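Malonyl CoA-acyl carrier protein transacylase (PDB 3EZO) probably transfers the malonyl group of malonyl-CoA to holo-acyl carrier protein, giving malonyl-ACP and free CoA. Local coordinates at residues A[29-33]-A[34-38]; A[210-213]-A[214-218]; A[249-252]-A[253-257]. All blocks are in the same frame, centred on the assembly; numbering follows the deposited sequence.

Contact 1 of 3, residues A[29-33]-A[34-38]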
ATOM      1  N   PHE A  29     -19.694  -5.431   7.138  1.00 14.04           N
ATOM      2  CA  PHE A  29     -19.421  -4.788   8.423  1.00 14.49           C
ATOM      3  C   PHE A  29     -20.431  -3.673   8.753  1.00 14.74           C
ATOM      4  O   PHE A  29     -20.210  -2.887   9.684  1.00 15.27           O
ATOM      5  CB  PHE A  29     -18.030  -4.164   8.375  1.00 14.46           C
ATOM      6  CG  PHE A  29     -16.921  -5.058   8.814  1.00 15.64           C
ATOM      7  CD1 PHE A  29     -17.010  -5.802   9.971  1.00 14.62           C
ATOM      8  CD2 PHE A  29     -15.727  -5.076   8.101  1.00 15.80           C
ATOM      9  CE1 PHE A  29     -15.954  -6.565  10.399  1.00 17.29           C
ATOM     10  CE2 PHE A  29     -14.684  -5.839   8.518  1.00 16.16           C
ATOM     11  CZ  PHE A  29     -14.788  -6.590   9.670  1.00 17.88           C
ATOM     12  N   ALA A  30     -21.500  -3.553   7.962  1.00 15.21           N
ATOM     13  CA  ALA A  30     -22.445  -2.417   8.070  1.00 15.59           C
ATOM     14  C   ALA A  30     -23.017  -2.242   9.475  1.00 15.38           C
ATOM     15  O   ALA A  30     -23.426  -1.129   9.854  1.00 15.21           O
ATOM     16  CB  ALA A  30     -23.647  -2.582   7.040  1.00 14.89           C
ATOM     17  N   ASP A  31     -23.096  -3.336  10.225  1.00 15.93           N
ATOM     18  CA  ASP A  31     -23.683  -3.304  11.564  1.00 16.69           C
ATOM     19  C   ASP A  31     -22.674  -3.529  12.679  1.00 16.44           C
ATOM     20  O   ASP A  31     -23.052  -3.918  13.771  1.00 17.36           O
ATOM     21  CB  ASP A  31     -24.825  -4.322  11.660  1.00 16.90           C
ATOM     22  CG  ASP A  31     -25.948  -4.030  10.667  1.00 17.93           C
ATOM     23  OD1 ASP A  31     -26.152  -2.845  10.337  1.00 18.13           O
ATOM     24  OD2 ASP A  31     -26.583  -4.997  10.199  1.00 24.30           O
ATOM     25  N   VAL A  32     -21.406  -3.230  12.421  1.00 15.72           N
ATOM     26  CA  VAL A  32     -20.376  -3.270  13.474  1.00 14.86           C
ATOM     27  C   VAL A  32     -20.145  -1.831  13.863  1.00 14.48           C
ATOM     28  O   VAL A  32     -19.773  -0.997  13.024  1.00 14.45           O
ATOM     29  CB  VAL A  32     -19.118  -3.967  12.975  1.00 15.26           C
ATOM     30  CG1 VAL A  32     -17.933  -3.752  13.908  1.00 15.72           C
ATOM     31  CG2 VAL A  32     -19.412  -5.464  12.746  1.00 14.32           C
ATOM     32  N   ALA A  33     -20.427  -1.532  15.131  1.00 13.90           N
ATOM     33  CA  ALA A  33     -20.470  -0.170  15.642  1.00 14.26           C
ATOM     34  C   ALA A  33     -19.144   0.583  15.347  1.00 13.79           C
ATOM     35  O   ALA A  33     -19.175   1.730  14.894  1.00 13.89           O
ATOM     36  CB  ALA A  33     -20.747  -0.188  17.170  1.00 14.47           C
ATOM     37  N   VAL A  34     -17.988  -0.046  15.569  1.00 13.48           N
ATOM     38  CA  VAL A  34     -16.726   0.697  15.304  1.00 13.60           C
ATOM     39  C   VAL A  34     -16.489   0.995  13.840  1.00 11.97           C
ATOM     40  O   VAL A  34     -15.805   1.951  13.531  1.00 11.29           O
ATOM     41  CB  VAL A  34     -15.361   0.033  15.810  1.00 14.53           C
ATOM     42  CG1 VAL A  34     -15.170   0.301  17.263  1.00 15.82           C
ATOM     43  CG2 VAL A  34     -15.223  -1.406  15.390  1.00 12.10           C
ATOM     44  N   VAL A  35     -17.001   0.158  12.953  1.00 12.27           N
ATOM     45  CA  VAL A  35     -16.875   0.413  11.512  1.00 11.08           C
ATOM     46  C   VAL A  35     -17.716   1.620  11.172  1.00 12.39           C
ATOM     47  O   VAL A  35     -17.246   2.567  10.528  1.00 12.28           O
ATOM     48  CB  VAL A  35     -17.235  -0.818  10.701  1.00 11.09           C
ATOM     49  CG1 VAL A  35     -17.223  -0.496   9.218  1.00 10.58           C
ATOM     50  CG2 VAL A  35     -16.234  -1.961  11.055  1.00 10.03           C
ATOM     51  N   ARG A  36     -18.942   1.655  11.686  1.00 11.78           N
ATOM     52  CA  ARG A  36     -19.761   2.848  11.520  1.00 11.75           C
ATOM     53  C   ARG A  36     -19.091   4.137  12.029  1.00 12.35           C
ATOM     54  O   ARG A  36     -19.174   5.177  11.380  1.00 12.82           O
ATOM     55  CB  ARG A  36     -21.116   2.667  12.237  1.00 12.10           C
ATOM     56  CG  ARG A  36     -21.993   1.554  11.635  1.00 12.85           C
ATOM     57  CD  ARG A  36     -23.420   1.736  12.189  1.00 14.47           C
ATOM     58  NE  ARG A  36     -24.344   0.703  11.780  1.00 12.22           N
ATOM     59  CZ  ARG A  36     -25.673   0.784  11.896  1.00 14.90           C
ATOM     60  NH1 ARG A  36     -26.240   1.847  12.428  1.00 16.19           N
ATOM     61  NH2 ARG A  36     -26.440  -0.218  11.486  1.00 16.08           N
ATOM     62  N   GLU A  37     -18.440   4.075  13.190  1.00 11.82           N
ATOM     63  CA  GLU A  37     -17.825   5.245  13.776  1.00 11.93           C
ATOM     64  C   GLU A  37     -16.589   5.669  12.983  1.00 11.29           C
ATOM     65  O   GLU A  37     -16.301   6.847  12.891  1.00 11.56           O
ATOM     66  CB  GLU A  37     -17.463   4.990  15.240  1.00 12.61           C
ATOM     67  CG  GLU A  37     -18.667   4.688  16.148  1.00 17.82           C
ATOM     68  CD  GLU A  37     -18.282   4.334  17.603  1.00 24.38           C
ATOM     69  OE1 GLU A  37     -17.606   3.280  17.929  1.00 29.40           O
ATOM     70  OE2 GLU A  37     -18.659   5.157  18.421  1.00 27.18           O
ATOM     71  N   THR A  38     -15.869   4.708  12.423  1.00 10.58           N
ATOM     72  CA  THR A  38     -14.709   4.992  11.586  1.00 11.09           C
ATOM     73  C   THR A  38     -15.082   5.668  10.258  1.00 10.95           C
ATOM     74  O   THR A  38     -14.419   6.641   9.818  1.00 10.64           O
ATOM     75  CB  THR A  38     -13.933   3.713  11.293  1.00 11.59           C
ATOM     76  OG1 THR A  38     -13.573   3.135  12.536  1.00 11.48           O
ATOM     77  CG2 THR A  38     -12.656   4.033  10.465  1.00 10.28           C
TER
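Val32 O meets the amides of Val35 and Arg36 where the loop 29-33 turns into the helix 33-46: a type I beta turn from Phe29 to Val32 delivers Val32 to the N-cap position, and its carbonyl receives Arg36 N at 3.1 Å, with only a weak bond from Val35 N. Glu37 N to Ala33 O continues the helical ladder.

Arg36 then reaches back over the turn. Its CG is anti to its own carbonyl carbon (chi1 -65°), and from there the chain runs extended to NE, which carries the guanidinium past the start of the helix to the loop. NE donates to Ala30 O at 2.8 Å from within the plane of that carbonyl, though the oxygen is tilted 19° out of the guanidinium plane. NH2 donates to Asp31 OD1 at 2.9 Å, forming a salt bridge. That oxygen sits in the guanidinium plane and is met on its anti side, from somewhat out of the carboxylate plane; the two side chains run alongside each other with their planar groups 53° apart.

On the inner side the contact is apolar. Val35 CG2 lies over one face of the Phe29 ring, 4.3 Å from its centroid, a CH-pi contact, while Val35 CG1 packs on Phe29 CB at 3.8 Å. Val32 CG1 bridges to Val35 CG2 and Val34 CG2. Helix 65-85 receives this side: Phe29 rests on Cys79 and Ala82, and Gln85 OE1 bonds to Val34 N.

One guanidinium thus binds a turn carbonyl and a carboxylate at once, tying the turn to the first helical turn from outside while valines and phenylalanine close it from within. The carboxylate of Asp31, near the helix N terminus, would probably be favoured in its charged form.

Contact 2 of 3, residues A[210-213]-A[214-218]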
ATOM      1  N   LEU A 210      10.935   9.901 -11.225  1.00  9.52           N
ATOM      2  CA  LEU A 210      10.159  11.010 -11.806  1.00  9.79           C
ATOM      3  C   LEU A 210       9.187  11.647 -10.838  1.00 10.32           C
ATOM      4  O   LEU A 210       8.788  12.796 -11.018  1.00  9.88           O
ATOM      5  CB  LEU A 210       9.433  10.602 -13.058  1.00 10.50           C
ATOM      6  CG  LEU A 210      10.268   9.873 -14.100  1.00 12.73           C
ATOM      7  CD1 LEU A 210       9.342   9.647 -15.322  1.00 15.52           C
ATOM      8  CD2 LEU A 210      11.463  10.693 -14.401  1.00 16.05           C
ATOM      9  N   LEU A 211       8.841  10.935  -9.766  1.00 11.10           N
ATOM     10  CA  LEU A 211       7.912  11.472  -8.794  1.00 11.62           C
ATOM     11  C   LEU A 211       8.567  12.316  -7.701  1.00 12.54           C
ATOM     12  O   LEU A 211       7.895  12.653  -6.737  1.00 13.25           O
ATOM     13  CB  LEU A 211       7.049  10.356  -8.184  1.00 11.27           C
ATOM     14  CG  LEU A 211       5.534  10.636  -8.302  1.00 10.07           C
ATOM     15  CD1 LEU A 211       5.014  10.416  -9.734  1.00  8.91           C
ATOM     16  CD2 LEU A 211       4.722   9.795  -7.331  1.00  6.68           C
ATOM     17  N   LYS A 212       9.845  12.707  -7.845  1.00 12.65           N
ATOM     18  CA  LYS A 212      10.493  13.517  -6.817  1.00 12.76           C
ATOM     19  C   LYS A 212       9.664  14.731  -6.361  1.00 12.50           C
ATOM     20  O   LYS A 212       9.709  15.093  -5.173  1.00 10.98           O
ATOM     21  CB  LYS A 212      11.850  14.020  -7.300  1.00 14.18           C
ATOM     22  CG  LYS A 212      12.521  15.053  -6.394  1.00 14.61           C
ATOM     23  CD  LYS A 212      13.734  15.681  -7.056  1.00 19.09           C
ATOM     24  CE  LYS A 212      14.358  16.816  -6.240  1.00 19.81           C
ATOM     25  NZ  LYS A 212      13.537  18.015  -6.067  1.00 17.20           N
ATOM     26  N   PRO A 213       8.952  15.404  -7.302  1.00 13.06           N
ATOM     27  CA  PRO A 213       8.199  16.573  -6.848  1.00 12.60           C
ATOM     28  C   PRO A 213       7.112  16.222  -5.832  1.00 12.08           C
ATOM     29  O   PRO A 213       6.863  16.993  -4.947  1.00 13.15           O
ATOM     30  CB  PRO A 213       7.620  17.151  -8.148  1.00 13.44           C
ATOM     31  CG  PRO A 213       8.556  16.629  -9.269  1.00 13.58           C
ATOM     32  CD  PRO A 213       9.051  15.322  -8.786  1.00 13.17           C
ATOM     33  N   ALA A 214       6.556  15.019  -5.893  1.00 11.42           N
ATOM     34  CA  ALA A 214       5.586  14.580  -4.914  1.00 10.71           C
ATOM     35  C   ALA A 214       6.262  14.443  -3.548  1.00 11.15           C
ATOM     36  O   ALA A 214       5.690  14.864  -2.532  1.00  9.73           O
ATOM     37  CB  ALA A 214       4.936  13.248  -5.362  1.00 10.07           C
ATOM     38  N   SER A 215       7.463  13.859  -3.530  1.00 10.33           N
ATOM     39  CA  SER A 215       8.243  13.758  -2.296  1.00 11.64           C
ATOM     40  C   SER A 215       8.474  15.127  -1.675  1.00 11.91           C
ATOM     41  O   SER A 215       8.377  15.290  -0.458  1.00 10.33           O
ATOM     42  CB  SER A 215       9.609  13.063  -2.533  1.00 11.23           C
ATOM     43  OG  SER A 215       9.396  11.704  -2.834  1.00 11.08           O
ATOM     44  N   ASP A 216       8.765  16.117  -2.515  1.00 13.44           N
ATOM     45  CA  ASP A 216       9.032  17.449  -2.003  1.00 14.43           C
ATOM     46  C   ASP A 216       7.801  18.071  -1.344  1.00 14.77           C
ATOM     47  O   ASP A 216       7.917  18.693  -0.303  1.00 14.93           O
ATOM     48  CB  ASP A 216       9.550  18.361  -3.122  1.00 15.26           C
ATOM     49  CG  ASP A 216      10.932  17.938  -3.608  1.00 18.25           C
ATOM     50  OD1 ASP A 216      11.694  17.407  -2.770  1.00 19.41           O
ATOM     51  OD2 ASP A 216      11.232  18.103  -4.808  1.00 20.76           O
ATOM     52  N   LYS A 217       6.635  17.894  -1.950  1.00 14.45           N
ATOM     53  CA  LYS A 217       5.381  18.389  -1.369  1.00 14.81           C
ATOM     54  C   LYS A 217       5.055  17.644  -0.063  1.00 13.45           C
ATOM     55  O   LYS A 217       4.622  18.249   0.914  1.00 11.48           O
ATOM     56  CB  LYS A 217       4.240  18.217  -2.379  1.00 15.80           C
ATOM     57  CG  LYS A 217       4.312  19.148  -3.588  1.00 18.74           C
ATOM     58  CD  LYS A 217       3.195  18.758  -4.630  1.00 24.85           C
ATOM     59  CE  LYS A 217       3.518  17.361  -5.316  1.00 27.75           C
ATOM     60  NZ  LYS A 217       3.019  17.031  -6.727  1.00 25.52           N
ATOM     61  N   LEU A 218       5.291  16.336  -0.059  1.00 12.71           N
ATOM     62  CA  LEU A 218       5.053  15.525   1.131  1.00 13.43           C
ATOM     63  C   LEU A 218       5.913  15.964   2.296  1.00 12.99           C
ATOM     64  O   LEU A 218       5.419  15.995   3.430  1.00 13.13           O
ATOM     65  CB  LEU A 218       5.245  14.006   0.891  1.00 13.39           C
ATOM     66  CG  LEU A 218       4.006  13.273   0.388  1.00 15.84           C
ATOM     67  CD1 LEU A 218       4.357  11.861  -0.244  1.00 17.26           C
ATOM     68  CD2 LEU A 218       2.940  13.153   1.526  1.00 13.11           C
TER
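Lys212 NZ and Asp216 OD2 form a salt bridge of 2.6 Å across one turn, an i to i+4 pair on the outer side of the N-terminal turn of helix 212-223. OD2 offers the ammonium its syn lone pair. With CG anti to the backbone N (chi1 171°), the lysine chain leaves extended and bends only at its last torsion, which turns NZ back over the helix to the carboxylate. Asp216 has a second partner in Arg219, whose NH1 is bridged by OD1, so the carboxylate joins two basic side chains of the same helix.

Below this pair runs the backbone. Asp216 N bonds to Lys212 O at 3.0 Å and Lys217 N to Pro213 O at 3.1 Å. At the N-cap, Leu211 O takes the amide of Ala214 at 2.8 Å, and that of Ser215 weakly. Pro213, having no amide hydrogen, suits the first turn, where no carbonyl would be waiting for one.

Packing falls on the other side. Leu211 reaches Met127 of helix 113-128 and lies about 6 Å, side chain to side chain, from His207, a predicted active-site residue. Lys217 passes its CE along the carbonyl of Pro213 and gives its NZ to Ala126 O. Leu211 CG and CD2 both stand 4.0 Å from the methyl CB of Ala214.

Contact 3 of 3, residues A[249-252]-A[253-257]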
ATOM      1  N   ILE A 249      10.650   8.465  10.362  1.00 11.06           N
ATOM      2  CA  ILE A 249       9.380   7.929   9.825  1.00 10.62           C
ATOM      3  C   ILE A 249       8.852   8.819   8.716  1.00 10.03           C
ATOM      4  O   ILE A 249       8.525   8.344   7.635  1.00 10.63           O
ATOM      5  CB  ILE A 249       8.346   7.800  10.944  1.00 10.19           C
ATOM      6  CG1 ILE A 249       8.806   6.731  11.939  1.00 10.82           C
ATOM      7  CG2 ILE A 249       6.925   7.557  10.368  1.00  8.57           C
ATOM      8  CD1 ILE A 249       7.928   6.687  13.192  1.00 11.20           C
ATOM      9  N   LYS A 250       8.799  10.116   8.988  1.00 10.40           N
ATOM     10  CA  LYS A 250       8.452  11.103   7.995  1.00 10.40           C
ATOM     11  C   LYS A 250       9.329  10.995   6.752  1.00 11.28           C
ATOM     12  O   LYS A 250       8.799  10.978   5.630  1.00 11.16           O
ATOM     13  CB  LYS A 250       8.575  12.521   8.550  1.00 11.39           C
ATOM     14  CG  LYS A 250       7.629  12.868   9.683  1.00 10.66           C
ATOM     15  CD  LYS A 250       7.656  14.380  10.007  1.00  9.61           C
ATOM     16  CE  LYS A 250       6.724  14.700  11.172  1.00  6.65           C
ATOM     17  NZ  LYS A 250       6.731  16.120  11.514  1.00  8.05           N
ATOM     18  N   ASP A 251      10.655  10.920   6.937  1.00 10.95           N
ATOM     19  CA  ASP A 251      11.544  10.879   5.791  1.00 10.79           C
ATOM     20  C   ASP A 251      11.335   9.616   4.935  1.00 10.75           C
ATOM     21  O   ASP A 251      11.386   9.667   3.691  1.00  9.89           O
ATOM     22  CB  ASP A 251      13.017  10.975   6.207  1.00 11.50           C
ATOM     23  CG  ASP A 251      13.918  11.078   4.998  1.00 11.99           C
ATOM     24  OD1 ASP A 251      13.801  12.069   4.243  1.00 12.66           O
ATOM     25  OD2 ASP A 251      14.665  10.113   4.774  1.00 17.03           O
ATOM     26  N   ALA A 252      11.069   8.497   5.612  1.00 10.07           N
ATOM     27  CA  ALA A 252      10.757   7.249   4.923  1.00 10.36           C
ATOM     28  C   ALA A 252       9.463   7.398   4.125  1.00  9.78           C
ATOM     29  O   ALA A 252       9.350   6.875   3.023  1.00 10.17           O
ATOM     30  CB  ALA A 252      10.685   6.091   5.894  1.00  8.69           C
ATOM     31  N   LEU A 253       8.490   8.127   4.654  1.00 10.39           N
ATOM     32  CA  LEU A 253       7.268   8.400   3.874  1.00 10.74           C
ATOM     33  C   LEU A 253       7.528   9.316   2.671  1.00 10.35           C
ATOM     34  O   LEU A 253       6.927   9.117   1.616  1.00 10.36           O
ATOM     35  CB  LEU A 253       6.136   8.966   4.740  1.00 10.45           C
ATOM     36  CG  LEU A 253       5.558   8.027   5.800  1.00 11.12           C
ATOM     37  CD1 LEU A 253       4.503   8.819   6.635  1.00  8.94           C
ATOM     38  CD2 LEU A 253       4.996   6.742   5.203  1.00  8.24           C
ATOM     39  N   VAL A 254       8.394  10.316   2.850  1.00 10.46           N
ATOM     40  CA  VAL A 254       8.768  11.267   1.767  1.00  9.31           C
ATOM     41  C   VAL A 254       9.423  10.501   0.618  1.00  9.45           C
ATOM     42  O   VAL A 254       9.000  10.613  -0.560  1.00  8.24           O
ATOM     43  CB  VAL A 254       9.688  12.406   2.315  1.00 11.65           C
ATOM     44  CG1 VAL A 254      10.407  13.189   1.187  1.00 10.08           C
ATOM     45  CG2 VAL A 254       8.910  13.353   3.248  1.00  8.50           C
ATOM     46  N   ARG A 255      10.422   9.670   0.951  1.00  9.13           N
ATOM     47  CA  ARG A 255      11.179   8.955  -0.066  1.00  8.72           C
ATOM     48  C   ARG A 255      10.359   7.835  -0.669  1.00  9.70           C
ATOM     49  O   ARG A 255      10.546   7.460  -1.863  1.00 10.76           O
ATOM     50  CB  ARG A 255      12.516   8.461   0.491  1.00  8.91           C
ATOM     51  CG  ARG A 255      13.535   9.594   0.681  1.00  8.62           C
ATOM     52  CD  ARG A 255      14.916   9.111   1.183  1.00  9.69           C
ATOM     53  NE  ARG A 255      14.816   8.559   2.525  1.00  9.29           N
ATOM     54  CZ  ARG A 255      14.882   7.272   2.851  1.00 10.08           C
ATOM     55  NH1 ARG A 255      15.099   6.359   1.937  1.00  7.72           N
ATOM     56  NH2 ARG A 255      14.730   6.902   4.137  1.00 10.89           N
ATOM     57  N   GLN A 256       9.425   7.308   0.106  1.00  9.03           N
ATOM     58  CA  GLN A 256       8.604   6.185  -0.371  1.00  9.11           C
ATOM     59  C   GLN A 256       7.910   6.488  -1.698  1.00  8.83           C
ATOM     60  O   GLN A 256       7.811   5.621  -2.558  1.00  9.26           O
ATOM     61  CB  GLN A 256       7.547   5.832   0.652  1.00  8.54           C
ATOM     62  CG  GLN A 256       6.731   4.557   0.375  1.00  9.26           C
ATOM     63  CD  GLN A 256       5.286   4.590   0.854  1.00 11.09           C
ATOM     64  OE1 GLN A 256       4.544   5.563   0.632  1.00 12.31           O
ATOM     65  NE2 GLN A 256       4.841   3.472   1.403  1.00  9.65           N
ATOM     66  N   ALA A 257       7.432   7.715  -1.837  1.00  9.93           N
ATOM     67  CA  ALA A 257       6.558   8.070  -2.941  1.00 10.06           C
ATOM     68  C   ALA A 257       7.274   8.005  -4.277  1.00 10.60           C
ATOM     69  O   ALA A 257       6.625   7.761  -5.303  1.00 11.43           O
ATOM     70  CB  ALA A 257       5.958   9.438  -2.726  1.00  9.90           C
TER
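Asp251 and Arg255, one turn apart near the end of helix 246-256, provide the charged interaction. Arg255 NE donates to Asp251 OD2 at 2.7 Å in a nearly straight bond (168°), and NH2 adds a weak one to the same oxygen at 3.3 Å. The carboxylate oxygen lies close to the guanidinium plane, but the donor approaches from above the carboxylate, 38° out of its plane. Arg255 bends at chi3 (-65°), which folds NE back to meet it. The same NH2 forms a second salt bridge with Asp239.

The backbone bonds are regular i to i+4 ones: Leu253 N to Ile249 O, Val254 N to Lys250 O, Arg255 N to Asp251 O and Gln256 N to Ala252 O, the last three all at 2.9 Å.

Apolar groups lie against the carbonyls and turn outward to neighbours. Val254 CG2 rests 3.4 Å from Lys250 O, while Leu253 packs on Tyr102 of helix 99-107 and Leu222 of helix 212-223.

Gln256 turns away into the interior, where NE2 bonds to Asn237 OD1 and Ser98 O, and OE1 accepts from Arg123; its own carbonyl receives His207 ND1. The helix end thus holds hydrogen bonds to this imidazole and to the backbone of Ser98, both predicted active-site residues, which is consistent with a part in positioning them, while the salt bridges tie down its other flank.

All three contacts are local, each closing a single turn of chain, and they follow in series without nesting or crossing. Contact 1 comes first, where the loop after strand 11-15 enters helix 33-46 and leans on helix 65-85; its nearest atoms are about 20 Å from contact 2 and about 18 Å from contact 3. Contact 2 starts helix 212-223, just after His207, and contact 3 lies toward the end of helix 246-256. These two touch: Ser215 OG probably hydrogen-bonds to Val254 O at 2.6 Å, and Leu218 CD1 packs on Ala257 CB. They join their two helices beside the predicted active site.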